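Local coordinates for transcriptional regulatory protein (Bradyrhizobium diazoefficiens, PDB 6G8H) that acts as a flavonoid-responsive repressor of the TetR family, here bound to naringenin, and probably binds regulatory DNA through an N-terminal helix-turn-helix domain, at residues B[3-8]-B[42-47]; B[60-65]-B[122-127]; B[88-93]-B[160-165]. All coordinates share one frame; numbering follows the deposited sequence.

Interaction 1: B[3-8]-B[42-47]; sequences RKMDIV and AYFPSK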
loop_
_atom_site.group_PDB
_atom_site.type_symbol
_atom_site.label_atom_id
_atom_site.label_comp_id
_atom_site.label_asym_id
_atom_site.label_seq_id
_atom_site.Cartn_x
_atom_site.Cartn_y
_atom_site.Cartn_z
ATOM N N ARG B 3 6.917 34.426 -10.817
ATOM C CA ARG B 3 7.874 33.425 -10.228
ATOM C C ARG B 3 7.507 33.036 -8.793
ATOM O O ARG B 3 8.018 32.062 -8.327
ATOM C CB ARG B 3 9.328 33.886 -10.164
ATOM C CG ARG B 3 9.650 34.723 -8.933
ATOM C CD ARG B 3 11.083 35.173 -8.634
ATOM N NE ARG B 3 12.011 35.052 -9.735
ATOM C CZ ARG B 3 13.325 34.800 -9.620
ATOM N NH1 ARG B 3 13.907 34.627 -8.441
ATOM N NH2 ARG B 3 14.043 34.720 -10.717
ATOM N N LYS B 4 6.738 33.851 -8.094
ATOM C CA LYS B 4 6.276 33.643 -6.711
ATOM C C LYS B 4 5.269 32.511 -6.677
ATOM O O LYS B 4 5.140 31.871 -5.645
ATOM C CB LYS B 4 5.687 34.949 -6.178
ATOM C CG LYS B 4 6.738 35.915 -5.683
ATOM C CD LYS B 4 7.517 35.368 -4.530
ATOM C CE LYS B 4 7.999 36.480 -3.628
ATOM N NZ LYS B 4 9.086 35.998 -2.744
HETATM N N MSE B 5 4.578 32.263 -7.784
HETATM C CA MSE B 5 3.651 31.149 -7.818
HETATM C C MSE B 5 4.376 29.815 -7.562
HETATM O O MSE B 5 4.030 29.008 -6.694
HETATM C CB MSE B 5 2.871 31.145 -9.126
HETATM C CG MSE B 5 1.417 30.807 -8.892
HETATM SE SE MSE B 5 0.643 29.955 -10.441
HETATM C CE MSE B 5 -1.318 30.358 -10.260
ATOM N N ASP B 6 5.432 29.562 -8.318
ATOM C CA ASP B 6 6.183 28.312 -8.216
ATOM C C ASP B 6 6.936 28.263 -6.883
ATOM O O ASP B 6 7.080 27.160 -6.363
ATOM C CB ASP B 6 7.113 28.097 -9.401
ATOM C CG ASP B 6 6.348 28.195 -10.706
ATOM O OD1 ASP B 6 5.704 27.151 -11.071
ATOM O OD2 ASP B 6 6.302 29.364 -11.288
ATOM N N ILE B 7 7.332 29.409 -6.328
ATOM C CA ILE B 7 7.929 29.499 -4.969
ATOM C C ILE B 7 6.842 29.110 -3.958
ATOM O O ILE B 7 7.145 28.309 -3.049
ATOM C CB ILE B 7 8.556 30.891 -4.707
ATOM C CG1 ILE B 7 9.645 31.171 -5.741
ATOM C CG2 ILE B 7 9.117 31.021 -3.292
ATOM C CD1 ILE B 7 10.586 32.295 -5.419
ATOM N N VAL B 8 5.627 29.632 -4.114
ATOM C CA VAL B 8 4.476 29.291 -3.225
ATOM C C VAL B 8 4.232 27.777 -3.275
ATOM O O VAL B 8 4.212 27.173 -2.198
ATOM C CB VAL B 8 3.190 30.081 -3.548
ATOM C CG1 VAL B 8 1.982 29.498 -2.857
ATOM C CG2 VAL B 8 3.341 31.544 -3.163
ATOM N N ALA B 42 -4.538 35.837 -4.245
ATOM C CA ALA B 42 -4.738 36.225 -5.662
ATOM C C ALA B 42 -4.386 35.068 -6.604
ATOM O O ALA B 42 -5.013 34.976 -7.648
ATOM C CB ALA B 42 -3.960 37.468 -5.982
ATOM N N TYR B 43 -3.401 34.252 -6.261
ATOM C CA TYR B 43 -2.953 33.059 -7.027
ATOM C C TYR B 43 -3.831 31.840 -6.707
ATOM O O TYR B 43 -4.102 31.048 -7.612
ATOM C CB TYR B 43 -1.529 32.665 -6.621
ATOM C CG TYR B 43 -0.382 33.496 -7.115
ATOM C CD1 TYR B 43 -0.315 33.941 -8.420
ATOM C CD2 TYR B 43 0.723 33.714 -6.303
ATOM C CE1 TYR B 43 0.783 34.653 -8.872
ATOM C CE2 TYR B 43 1.813 34.446 -6.729
ATOM C CZ TYR B 43 1.846 34.926 -8.025
ATOM O OH TYR B 43 2.905 35.668 -8.490
ATOM N N PHE B 44 -4.162 31.658 -5.434
ATOM C CA PHE B 44 -4.941 30.475 -4.949
ATOM C C PHE B 44 -6.025 30.929 -3.989
ATOM O O PHE B 44 -5.755 31.489 -2.945
ATOM C CB PHE B 44 -4.076 29.446 -4.224
ATOM C CG PHE B 44 -2.919 28.970 -5.051
ATOM C CD1 PHE B 44 -3.124 28.157 -6.156
ATOM C CD2 PHE B 44 -1.655 29.433 -4.787
ATOM C CE1 PHE B 44 -2.053 27.754 -6.934
ATOM C CE2 PHE B 44 -0.577 29.005 -5.554
ATOM C CZ PHE B 44 -0.784 28.199 -6.648
ATOM N N PRO B 45 -7.304 30.825 -4.355
ATOM C CA PRO B 45 -8.336 31.434 -3.517
ATOM C C PRO B 45 -8.536 30.696 -2.173
ATOM O O PRO B 45 -9.099 31.274 -1.295
ATOM C CB PRO B 45 -9.588 31.415 -4.399
ATOM C CG PRO B 45 -9.187 30.729 -5.725
ATOM C CD PRO B 45 -7.789 30.168 -5.574
ATOM N N SER B 46 -8.029 29.473 -2.015
ATOM C CA SER B 46 -8.030 28.754 -0.721
ATOM C C SER B 46 -6.895 27.725 -0.656
ATOM O O SER B 46 -6.375 27.375 -1.719
ATOM C CB SER B 46 -9.358 28.083 -0.537
ATOM O OG SER B 46 -9.505 27.015 -1.461
ATOM N N LYS B 47 -6.609 27.220 0.551
ATOM C CA LYS B 47 -5.655 26.109 0.797
ATOM C C LYS B 47 -6.077 24.895 -0.038
ATOM O O LYS B 47 -5.217 24.267 -0.681
ATOM C CB LYS B 47 -5.613 25.795 2.294
ATOM C CG LYS B 47 -4.336 25.085 2.741
ATOM C CD LYS B 47 -4.153 24.939 4.248
ATOM C CE LYS B 47 -5.262 24.178 4.906
ATOM N NZ LYS B 47 -5.002 24.115 6.358
#
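Met5 and Tyr43 bring the two backbones closest, their CA atoms 6.9 Å apart, where the first turns of helix 3-19 lie against the end of helix 37-43 and the loop after it. Met5, a selenomethionine in this crystal, lays its side chain over the Tyr43 ring. Its CG stands over one face, 3.7 Å from the centroid of the Tyr43 ring in a CH-pi contact, displaced toward the rim. Beyond CG the chain runs on extended, and SE makes oblique Met-aromatic contacts with the rings of both Tyr43 and Phe44. At the far end of the tyrosine, Lys4 CB sits at the ring edge, 3.7 Å from Tyr43 OH. The lysine chain then bends at chi2 (-62°), and its NZ is hydrogen-bonded to Ala33 O, away from the tyrosine. Deeper in, Val8 CG1 approaches the Phe44 ring obliquely, 3.8 Å from Phe44 CE2; this buried pair also touches Leu50 of helix 47-64. The 42-47 segment takes in the end of the predicted helix-turn-helix motif, so the contact joins the first helix of the TetR DNA-binding domain to the probable recognition helix. With apolar and aromatic surfaces carrying it, the contact depends on shape and dispersion, without a hydrogen bond between the two segments.

Interaction 2: B[60-65]-B[122-127]; sequences ESLQRD and EATIRR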
loop_
_atom_site.group_PDB
_atom_site.type_symbol
_atom_site.label_atom_id
_atom_site.label_comp_id
_atom_site.label_asym_id
_atom_site.label_seq_id
_atom_site.Cartn_x
_atom_site.Cartn_y
_atom_site.Cartn_z
ATOM N N GLU B 60 -0.725 15.045 -14.027
ATOM C CA GLU B 60 -0.696 15.279 -15.499
ATOM C C GLU B 60 0.701 14.937 -16.019
ATOM O O GLU B 60 0.827 14.368 -17.138
ATOM C CB GLU B 60 -1.003 16.726 -15.861
ATOM C CG GLU B 60 -2.489 16.969 -16.082
ATOM C CD GLU B 60 -2.918 18.432 -16.148
ATOM O OE1 GLU B 60 -2.065 19.337 -15.893
ATOM O OE2 GLU B 60 -4.125 18.675 -16.416
ATOM N N SER B 61 1.698 15.268 -15.200
ATOM C CA SER B 61 3.151 15.113 -15.437
ATOM C C SER B 61 3.530 13.636 -15.405
ATOM O O SER B 61 4.134 13.177 -16.359
ATOM C CB SER B 61 3.913 15.927 -14.413
ATOM O OG SER B 61 5.281 15.587 -14.412
ATOM N N LEU B 62 3.191 12.923 -14.331
ATOM C CA LEU B 62 3.414 11.458 -14.189
ATOM C C LEU B 62 2.745 10.750 -15.374
ATOM O O LEU B 62 3.346 9.811 -15.898
ATOM C CB LEU B 62 2.889 10.990 -12.817
ATOM C CG LEU B 62 2.784 9.482 -12.552
ATOM C CD1 LEU B 62 2.767 9.188 -11.046
ATOM C CD2 LEU B 62 1.554 8.884 -13.233
ATOM N N GLN B 63 1.589 11.220 -15.826
ATOM C CA GLN B 63 0.853 10.588 -16.940
ATOM C C GLN B 63 1.637 10.732 -18.250
ATOM O O GLN B 63 1.497 9.861 -19.110
ATOM C CB GLN B 63 -0.572 11.143 -17.041
ATOM C CG GLN B 63 -1.538 10.562 -16.000
ATOM C CD GLN B 63 -1.779 9.071 -16.143
ATOM O OE1 GLN B 63 -2.082 8.568 -17.241
ATOM N NE2 GLN B 63 -1.609 8.356 -15.031
ATOM N N ARG B 64 2.460 11.763 -18.396
ATOM C CA ARG B 64 3.201 12.031 -19.660
ATOM C C ARG B 64 4.437 11.115 -19.735
ATOM O O ARG B 64 4.786 10.716 -20.856
ATOM C CB ARG B 64 3.520 13.521 -19.777
ATOM C CG ARG B 64 2.375 14.327 -20.382
ATOM C CD ARG B 64 2.638 15.809 -20.616
ATOM N NE ARG B 64 3.512 16.457 -19.636
ATOM C CZ ARG B 64 3.111 17.181 -18.582
ATOM N NH1 ARG B 64 1.827 17.353 -18.301
ATOM N NH2 ARG B 64 4.012 17.724 -17.780
ATOM N N ASP B 65 5.030 10.746 -18.586
ATOM C CA ASP B 65 6.180 9.810 -18.446
ATOM C C ASP B 65 5.794 8.340 -18.669
ATOM O O ASP B 65 6.655 7.447 -18.387
ATOM C CB ASP B 65 6.749 9.840 -17.024
ATOM C CG ASP B 65 7.322 11.177 -16.587
ATOM O OD1 ASP B 65 7.242 12.169 -17.391
ATOM O OD2 ASP B 65 7.842 11.218 -15.430
ATOM N N GLU B 122 -6.500 5.974 -11.048
ATOM C CA GLU B 122 -7.592 5.638 -12.004
ATOM C C GLU B 122 -7.169 6.011 -13.430
ATOM O O GLU B 122 -7.494 5.256 -14.360
ATOM C CB GLU B 122 -8.924 6.305 -11.640
ATOM C CG GLU B 122 -10.110 5.679 -12.355
ATOM C CD GLU B 122 -11.476 6.021 -11.770
ATOM O OE1 GLU B 122 -12.070 5.105 -11.105
ATOM O OE2 GLU B 122 -11.958 7.187 -11.973
ATOM N N ALA B 123 -6.459 7.123 -13.629
ATOM C CA ALA B 123 -5.958 7.521 -14.974
ATOM C C ALA B 123 -5.021 6.434 -15.530
ATOM O O ALA B 123 -5.151 6.079 -16.720
ATOM C CB ALA B 123 -5.270 8.853 -14.910
ATOM N N THR B 124 -4.132 5.905 -14.691
ATOM C CA THR B 124 -3.185 4.824 -15.077
ATOM C C THR B 124 -3.974 3.566 -15.459
ATOM O O THR B 124 -3.643 2.928 -16.462
ATOM C CB THR B 124 -2.153 4.534 -13.978
ATOM O OG1 THR B 124 -1.359 5.705 -13.731
ATOM C CG2 THR B 124 -1.250 3.379 -14.362
ATOM N N ILE B 125 -5.019 3.231 -14.719
ATOM C CA ILE B 125 -5.892 2.079 -15.077
ATOM C C ILE B 125 -6.501 2.305 -16.467
ATOM O O ILE B 125 -6.382 1.375 -17.309
ATOM C CB ILE B 125 -6.942 1.819 -13.987
ATOM C CG1 ILE B 125 -6.259 1.296 -12.724
ATOM C CG2 ILE B 125 -8.015 0.852 -14.445
ATOM C CD1 ILE B 125 -7.163 1.186 -11.514
ATOM N N ARG B 126 -7.083 3.486 -16.718
ATOM C CA ARG B 126 -7.792 3.783 -17.994
ATOM C C ARG B 126 -6.812 3.700 -19.164
ATOM O O ARG B 126 -7.170 3.085 -20.155
ATOM C CB ARG B 126 -8.473 5.156 -17.983
ATOM C CG ARG B 126 -9.594 5.296 -16.962
ATOM C CD ARG B 126 -10.709 6.280 -17.334
ATOM N NE ARG B 126 -11.455 6.645 -16.126
ATOM C CZ ARG B 126 -12.599 6.082 -15.696
ATOM N NH1 ARG B 126 -13.191 5.111 -16.365
ATOM N NH2 ARG B 126 -13.146 6.474 -14.568
ATOM N N ARG B 127 -5.605 4.245 -19.034
ATOM C CA ARG B 127 -4.604 4.174 -20.117
ATOM C C ARG B 127 -4.274 2.717 -20.437
ATOM O O ARG B 127 -4.244 2.359 -21.608
ATOM C CB ARG B 127 -3.318 4.908 -19.774
ATOM C CG ARG B 127 -2.355 4.826 -20.948
ATOM C CD ARG B 127 -1.157 5.700 -20.800
ATOM N NE ARG B 127 -1.614 7.061 -20.989
ATOM C CZ ARG B 127 -0.882 8.091 -20.688
ATOM N NH1 ARG B 127 -1.338 9.320 -20.863
ATOM N NH2 ARG B 127 0.320 7.871 -20.195
#
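Gln63 meets Thr124 and Arg127 where helix 47-64, the long helix that in TetR-family repressors connects the DNA-binding domain to the ligand-binding domain, passes helix 121-137 of the all-helical C-terminal domain. The short helical segments run in roughly the same direction, 30° apart, with axes 10.8 Å from each other at closest approach. That spacing is bridged by polar side chains. Arg127 reaches across with its chain bent at chi3 (-72°), and its NH2 donates to the backbone carbonyl O of Gln63 at 2.6 Å. The bond is fairly straight, 159° at the hydrogen, and lies in both the carbonyl and the guanidinium planes. This carbonyl belongs to the last turn of its helix, where the negative end of the helix dipole would probably add to its pull on the cation. The Gln63 side chain is bent at chi2 and uses both ends of its amide. NE2 donates in the amide plane to Thr124 OG1 at 3.0 Å, along a more bent path, while OE1 settles over the centre of one face of the Arg127 guanidinium, 3.7 Å from Arg127 CZ. A leucine in place of Arg127 would probably leave the Gln63 carbonyl without this charged donor and the amide oxygen without the flat group beneath it. A charge pair nearby is separate: Arg126 NH2 forms a salt bridge with Glu122 OE2 one turn back, at 2.9 Å, though its hydrogen bond is weak. Phe82 of helix 75-91 touches both Thr124 and Arg127. Beside the amide, the methyl CB of Ala123 packs 3.7 Å from Gln63 CD.

Interaction 3: B[88-93]-B[160-165]; sequences HTFIHR and ELPLLI. With CWE (R-naringenin), chain F.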
loop_
_atom_site.group_PDB
_atom_site.type_symbol
_atom_site.label_atom_id
_atom_site.label_comp_id
_atom_site.label_asym_id
_atom_site.label_seq_id
_atom_site.Cartn_x
_atom_site.Cartn_y
_atom_site.Cartn_z
ATOM N N HIS B 88 8.666 2.728 -11.779
ATOM C CA HIS B 88 9.632 3.855 -11.699
ATOM C C HIS B 88 8.865 5.057 -11.167
ATOM O O HIS B 88 9.362 5.718 -10.277
ATOM C CB HIS B 88 10.403 4.105 -13.011
ATOM C CG HIS B 88 11.583 3.196 -13.142
ATOM N ND1 HIS B 88 12.764 3.424 -12.447
ATOM C CD2 HIS B 88 11.761 2.029 -13.816
ATOM C CE1 HIS B 88 13.623 2.445 -12.704
ATOM N NE2 HIS B 88 13.027 1.573 -13.548
ATOM N N THR B 89 7.655 5.307 -11.627
ATOM C CA THR B 89 6.857 6.469 -11.133
ATOM C C THR B 89 6.582 6.319 -9.632
ATOM O O THR B 89 6.620 7.325 -8.941
ATOM C CB THR B 89 5.576 6.681 -11.935
ATOM O OG1 THR B 89 4.626 5.663 -11.587
ATOM C CG2 THR B 89 5.887 6.722 -13.418
ATOM N N PHE B 90 6.334 5.111 -9.160
ATOM C CA PHE B 90 6.106 4.814 -7.734
ATOM C C PHE B 90 7.298 5.196 -6.879
ATOM O O PHE B 90 7.124 5.839 -5.836
ATOM C CB PHE B 90 5.923 3.310 -7.521
ATOM C CG PHE B 90 4.582 3.057 -6.938
ATOM C CD1 PHE B 90 4.319 3.427 -5.644
ATOM C CD2 PHE B 90 3.551 2.634 -7.743
ATOM C CE1 PHE B 90 3.037 3.322 -5.143
ATOM C CE2 PHE B 90 2.272 2.527 -7.240
ATOM C CZ PHE B 90 2.022 2.856 -5.936
ATOM N N ILE B 91 8.465 4.727 -7.297
ATOM C CA ILE B 91 9.722 4.840 -6.514
ATOM C C ILE B 91 10.156 6.301 -6.536
ATOM O O ILE B 91 10.453 6.816 -5.488
ATOM C CB ILE B 91 10.782 3.848 -7.054
ATOM C CG1 ILE B 91 10.390 2.410 -6.677
ATOM C CG2 ILE B 91 12.189 4.179 -6.579
ATOM C CD1 ILE B 91 10.896 1.344 -7.608
ATOM N N HIS B 92 10.150 6.946 -7.695
ATOM C CA HIS B 92 10.862 8.228 -7.975
ATOM C C HIS B 92 9.869 9.406 -7.981
ATOM O O HIS B 92 10.244 10.483 -8.467
ATOM C CB HIS B 92 11.693 8.082 -9.272
ATOM C CG HIS B 92 12.686 6.966 -9.208
ATOM N ND1 HIS B 92 13.796 7.001 -8.373
ATOM C CD2 HIS B 92 12.712 5.752 -9.808
ATOM C CE1 HIS B 92 14.474 5.873 -8.485
ATOM N NE2 HIS B 92 13.825 5.086 -9.351
ATOM N N ARG B 93 8.667 9.280 -7.432
ATOM C CA ARG B 93 7.686 10.403 -7.505
ATOM C C ARG B 93 6.762 10.443 -6.281
ATOM O O ARG B 93 6.952 9.677 -5.330
ATOM C CB ARG B 93 6.862 10.285 -8.777
ATOM C CG ARG B 93 7.576 10.629 -10.075
ATOM C CD ARG B 93 6.469 10.688 -11.119
ATOM N NE ARG B 93 6.717 11.393 -12.378
ATOM C CZ ARG B 93 6.844 12.716 -12.533
ATOM N NH1 ARG B 93 6.997 13.217 -13.742
ATOM N NH2 ARG B 93 6.852 13.544 -11.509
ATOM N N GLU B 160 3.550 -5.776 -3.121
ATOM C CA GLU B 160 3.547 -5.170 -1.762
ATOM C C GLU B 160 4.433 -3.918 -1.677
ATOM O O GLU B 160 4.650 -3.401 -0.573
ATOM C CB GLU B 160 4.004 -6.232 -0.766
ATOM C CG GLU B 160 2.866 -6.723 0.120
ATOM C CD GLU B 160 3.300 -7.905 0.958
ATOM O OE1 GLU B 160 4.424 -8.423 0.706
ATOM O OE2 GLU B 160 2.539 -8.307 1.844
ATOM N N LEU B 161 4.905 -3.453 -2.824
ATOM C CA LEU B 161 5.885 -2.377 -2.968
ATOM C C LEU B 161 5.439 -1.120 -2.233
ATOM O O LEU B 161 6.224 -0.493 -1.539
ATOM C CB LEU B 161 6.089 -2.112 -4.457
ATOM C CG LEU B 161 6.909 -0.877 -4.738
ATOM C CD1 LEU B 161 8.286 -1.030 -4.117
ATOM C CD2 LEU B 161 7.001 -0.633 -6.223
ATOM N N PRO B 162 4.189 -0.655 -2.349
ATOM C CA PRO B 162 3.815 0.590 -1.675
ATOM C C PRO B 162 3.979 0.487 -0.146
ATOM O O PRO B 162 4.357 1.448 0.493
ATOM C CB PRO B 162 2.354 0.795 -2.083
ATOM C CG PRO B 162 2.203 -0.063 -3.323
ATOM C CD PRO B 162 3.082 -1.273 -3.099
ATOM N N LEU B 163 3.696 -0.674 0.419
ATOM C CA LEU B 163 3.891 -0.887 1.884
ATOM C C LEU B 163 5.388 -0.900 2.206
ATOM O O LEU B 163 5.788 -0.284 3.178
ATOM C CB LEU B 163 3.214 -2.189 2.344
ATOM C CG LEU B 163 3.400 -2.530 3.829
ATOM C CD1 LEU B 163 2.829 -1.489 4.774
ATOM C CD2 LEU B 163 2.745 -3.860 4.150
ATOM N N LEU B 164 6.193 -1.610 1.433
ATOM C CA LEU B 164 7.675 -1.631 1.626
ATOM C C LEU B 164 8.205 -0.184 1.575
ATOM O O LEU B 164 8.967 0.190 2.458
ATOM C CB LEU B 164 8.306 -2.557 0.578
ATOM C CG LEU B 164 7.940 -4.037 0.687
ATOM C CD1 LEU B 164 8.433 -4.829 -0.493
ATOM C CD2 LEU B 164 8.482 -4.634 1.934
ATOM N N ILE B 165 7.696 0.654 0.679
ATOM C CA ILE B 165 8.208 2.041 0.494
ATOM C C ILE B 165 7.879 2.839 1.745
ATOM O O ILE B 165 8.772 3.471 2.305
ATOM C CB ILE B 165 7.643 2.699 -0.782
ATOM C CG1 ILE B 165 8.253 2.064 -2.033
ATOM C CG2 ILE B 165 7.827 4.212 -0.760
ATOM C CD1 ILE B 165 7.454 2.333 -3.283
HETATM C C1 CWE F . -0.576 2.814 -1.478
HETATM C C2 CWE F . -0.359 3.686 -2.540
HETATM C C3 CWE F . -0.806 3.397 -3.829
HETATM C C4 CWE F . -1.456 2.201 -4.070
HETATM C C5 CWE F . -1.705 1.276 -3.004
HETATM C C6 CWE F . -1.260 1.637 -1.723
HETATM C C7 CWE F . -2.338 -0.046 -3.167
HETATM C C8 CWE F . -1.693 -1.141 -2.341
HETATM C C9 CWE F . -0.872 -0.586 -1.157
HETATM O O1 CWE F . -1.370 0.721 -0.703
HETATM O O2 CWE F . -3.344 -0.288 -3.869
HETATM C C10 CWE F . -0.748 -1.571 -0.027
HETATM C C11 CWE F . -0.293 -2.856 -0.309
HETATM C C12 CWE F . -0.160 -3.807 0.689
HETATM C C13 CWE F . -0.498 -3.480 1.995
HETATM C C14 CWE F . -0.949 -2.198 2.299
HETATM C C15 CWE F . -1.069 -1.248 1.290
HETATM O O3 CWE F . -0.374 -4.434 2.966
HETATM O O4 CWE F . 0.303 4.857 -2.331
HETATM O O5 CWE F . -1.859 1.946 -5.348
#
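Phe90 projects from the end of helix 75-91 against the short helix 161-166, forming one wall of the naringenin pocket in the TetR-type ligand-binding domain. Its side chain can be followed outward as a series of apolar contacts. CB faces the branch methyl of Leu161, with Phe90 CB 4.3 Å from Leu161 CD2. Further out, Phe90 CD1 meets the end methyl CD1 of Ile165 at 4.1 Å, approached obliquely, as the ring is by Leu161 and Pro162. Phe90 CE1 then lies 3.9 Å from Pro162 CG, and CZ is equally near that atom. At the tip the partner changes: the Phe90 ring turns its edge to the ligand, with Phe90 CZ 3.6 Å from C3 of naringenin, the ring carbon between the two hydroxyl-bearing carbons of the fused ring. Pro162 thus touches protein and ligand together, its CB lying 3.6 Å from naringenin C1. Val96, another pocket residue, touches both Phe90 and Ile165. Leu163 serves the other end of the flavanone: its CB lies by the phenol ring, and CG, anti to the backbone N (chi1 178°), carries Leu163 CD2 on to within 3.4 Å of the phenol oxygen O3 of naringenin.

Interactions 2 and 3 adjoin and cross along the chain, their centres about 16 Å apart; Asp65 OD2 meets Arg93 NH1 in a salt bridge at 2.7 Å, and Leu62 packs on Thr89. Interaction 1 stands alone in the DNA-binding domain, its centre about 25 Å and 29 Å from those of interactions 2 and 3, yet helix 47-64 begins at the last residue of its second segment and ends in interaction 2. Chemistry varies with place: partly buried interaction 1 relies on aromatic and methionine side chains, interaction 2, also partly buried, on hydrogen bonds, and the buried interaction 3 on apolar side chains facing naringenin. Helix 47-64 is placed to connect the two ends, consistent with its role in TetR-family repressors.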